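Local coordinates for protein imine reductase (Bacillus cereus, PDB 4D3F) that probably reduces imines to amines with NADPH as hydride donor, binding the cofactor on a Rossmann-type domain, at residues V24-L29 and Y45-W50. Residues are numbered along the deposited sequence; the frame is centred on the assembly and turned at random.
Sequences VTVIGL and YSVTVW. With NAP (NADP nicotinamide-adenine-dinucleotide phosphate), chain C.
The carbonyl O of Thr48 receives the amide of Val26 at 2.8 Å (Thr48 O to Val26 N), while Thr25 makes a CA-H...O contact to the same atom (Thr25 CA to Thr48 O 3.2 Å). The amide bond is the shortest of five that join 24-28 to 46-50, strand 24-27 running parallel to its neighbour; in the last, Gly28 N reaches Trp50 O. Thr25 lies obliquely against Thr48 on one face, its OG1 3.8 Å from Thr48 CB; OG1 is hydrogen-bonded to Ala74 O in helix 71-77 and Asn78 OD1 just past it, two acceptors for one hydroxyl proton. Further along this face, chi1 of -71° sets Ile27 CG1 beside the backbone N and leaves CG2 at the Trp50 indole edge, 3.9 Å from CE3. On the other face Val24 CG1 meets Val47 CG2 at 4.2 Å and also touches Tyr45 CD2; Phe40 of helix 31-43 packs over both valines. Beyond Gly28, Leu29 lays CD1 across Val49, 3.9 Å from its CB, and Leu29 N makes a weak bond of 3.1 Å to O3B of the NADP adenosine ribose. In this Rossmann beta-alpha-beta unit Gly28 probably opens the GxGxxG turn: at phi 109°, psi 106° a CB would jam against Ile27 O. Gly28 CA lies 3.3 Å from O3B, and the ladder, carried on to Gly28 N, probably holds the strand end where the turn meets the cofactor.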
# COMPACT_ATOMS: atom_id res chain seq x y z
N VAL B 24 29.01 15.51 23.14
CA VAL B 24 28.74 14.98 21.81
C VAL B 24 28.86 16.10 20.78
O VAL B 24 28.63 17.25 21.12
CB VAL B 24 27.32 14.30 21.78
CG1 VAL B 24 26.19 15.29 21.87
CG2 VAL B 24 27.18 13.45 20.54
N THR B 25 29.22 15.75 19.57
CA THR B 25 29.24 16.67 18.45
C THR B 25 28.12 16.32 17.49
O THR B 25 27.92 15.14 17.17
CB THR B 25 30.55 16.59 17.73
OG1 THR B 25 31.58 17.22 18.52
CG2 THR B 25 30.45 17.43 16.42
N VAL B 26 27.41 17.34 17.00
CA VAL B 26 26.41 17.16 15.91
C VAL B 26 26.86 18.00 14.74
O VAL B 26 27.03 19.22 14.88
CB VAL B 26 25.03 17.62 16.34
CG1 VAL B 26 24.01 17.50 15.15
CG2 VAL B 26 24.51 16.80 17.52
N ILE B 27 27.01 17.37 13.58
CA ILE B 27 27.36 18.00 12.33
C ILE B 27 26.17 17.88 11.40
O ILE B 27 25.71 16.76 11.12
CB ILE B 27 28.56 17.31 11.74
CG1 ILE B 27 29.80 17.63 12.56
CG2 ILE B 27 28.76 17.77 10.28
CD1 ILE B 27 31.05 17.01 12.07
N GLY B 28 25.62 19.01 10.99
CA GLY B 28 24.45 19.01 10.13
C GLY B 28 23.28 19.50 10.95
O GLY B 28 22.74 18.83 11.79
N LEU B 29 22.84 20.72 10.70
CA LEU B 29 21.75 21.33 11.39
C LEU B 29 20.63 21.74 10.42
O LEU B 29 20.11 22.86 10.51
CB LEU B 29 22.19 22.57 12.23
CG LEU B 29 23.25 22.31 13.28
CD1 LEU B 29 23.69 23.62 13.87
CD2 LEU B 29 22.76 21.38 14.34
N TYR B 45 23.66 17.10 27.97
CA TYR B 45 24.93 16.96 27.29
C TYR B 45 25.60 18.33 27.04
O TYR B 45 24.92 19.28 26.74
CB TYR B 45 24.78 16.21 25.98
CG TYR B 45 24.69 14.71 26.08
CD1 TYR B 45 23.56 14.09 26.64
CD2 TYR B 45 25.70 13.90 25.59
CE1 TYR B 45 23.51 12.73 26.75
CE2 TYR B 45 25.64 12.54 25.72
CZ TYR B 45 24.56 11.97 26.30
OH TYR B 45 24.49 10.65 26.38
N SER B 46 26.93 18.32 27.01
CA SER B 46 27.68 19.39 26.32
C SER B 46 27.56 19.10 24.80
O SER B 46 27.89 18.02 24.38
CB SER B 46 29.13 19.27 26.69
OG SER B 46 29.93 20.12 25.91
N VAL B 47 26.97 20.00 24.03
CA VAL B 47 26.74 19.73 22.59
C VAL B 47 27.52 20.75 21.75
O VAL B 47 27.31 21.99 21.91
CB VAL B 47 25.26 19.83 22.23
CG1 VAL B 47 25.06 19.48 20.78
CG2 VAL B 47 24.44 18.92 23.09
N THR B 48 28.42 20.26 20.93
CA THR B 48 29.23 21.06 20.03
C THR B 48 28.57 20.87 18.64
O THR B 48 28.29 19.73 18.23
CB THR B 48 30.68 20.60 20.04
OG1 THR B 48 31.27 20.94 21.29
CG2 THR B 48 31.44 21.35 18.96
N VAL B 49 28.33 21.95 17.93
CA VAL B 49 27.66 21.88 16.60
C VAL B 49 28.47 22.59 15.54
O VAL B 49 29.22 23.56 15.80
CB VAL B 49 26.24 22.48 16.61
CG1 VAL B 49 25.38 21.74 17.61
CG2 VAL B 49 26.23 23.99 16.94
N TRP B 50 28.34 22.09 14.29
CA TRP B 50 28.90 22.79 13.11
C TRP B 50 27.83 22.60 12.02
O TRP B 50 27.23 21.54 11.92
CB TRP B 50 30.22 22.24 12.64
CG TRP B 50 30.75 22.89 11.42
CD1 TRP B 50 31.53 23.97 11.38
CD2 TRP B 50 30.51 22.50 10.07
NE1 TRP B 50 31.76 24.36 10.05
CE2 TRP B 50 31.16 23.43 9.24
CE3 TRP B 50 29.78 21.47 9.47
CZ2 TRP B 50 31.13 23.37 7.83
CZ3 TRP B 50 29.69 21.44 8.06
CH2 TRP B 50 30.43 22.36 7.28
PA NAP C . 18.52 18.69 5.08
O1A NAP C . 17.86 19.93 4.54
O2A NAP C . 18.77 17.45 4.29
O5B NAP C . 19.96 19.26 5.50
C5B NAP C . 20.82 18.42 6.22
C4B NAP C . 22.17 19.07 6.37
O4B NAP C . 23.01 18.74 5.26
C3B NAP C . 22.16 20.55 6.60
O3B NAP C . 23.13 20.73 7.62
C2B NAP C . 22.81 21.05 5.32
O2B NAP C . 23.57 22.28 5.43
C1B NAP C . 23.72 19.91 5.01
N9A NAP C . 24.19 19.92 3.63
C8A NAP C . 23.43 19.67 2.54
N7A NAP C . 24.25 19.73 1.48
C5A NAP C . 25.46 20.06 1.90
C6A NAP C . 26.74 20.35 1.29
N6A NAP C . 26.77 20.22 -0.04
N1A NAP C . 27.81 20.64 2.01
C2A NAP C . 27.73 20.73 3.37
N3A NAP C . 26.56 20.52 4.03
C4A NAP C . 25.44 20.15 3.34
O3 NAP C . 17.80 18.45 6.43
PN NAP C . 17.07 17.26 7.24
O1N NAP C . 15.62 17.36 7.01
O2N NAP C . 17.35 17.59 8.69
O5D NAP C . 17.66 15.92 6.73
C5D NAP C . 18.88 15.24 7.12
C4D NAP C . 18.79 13.74 6.87
O4D NAP C . 17.80 13.17 7.71
C3D NAP C . 18.32 13.43 5.43
O3D NAP C . 19.20 12.42 4.91
C2D NAP C . 16.85 13.09 5.56
O2D NAP C . 16.40 12.20 4.53
C1D NAP C . 16.91 12.37 6.92
N1N NAP C . 15.63 12.21 7.53
C2N NAP C . 14.80 13.27 7.54
C3N NAP C . 13.53 13.18 8.08
C7N NAP C . 12.71 14.45 8.09
O7N NAP C . 11.58 14.31 8.44
N7N NAP C . 13.22 15.69 7.98
C4N NAP C . 13.10 11.98 8.62
C5N NAP C . 13.97 10.87 8.63
C6N NAP C . 15.26 10.99 8.08
P2B NAP C . 22.80 23.69 5.41
O1X NAP C . 23.98 24.61 5.25
O2X NAP C . 21.84 23.60 4.17
O3X NAP C . 21.99 23.78 6.71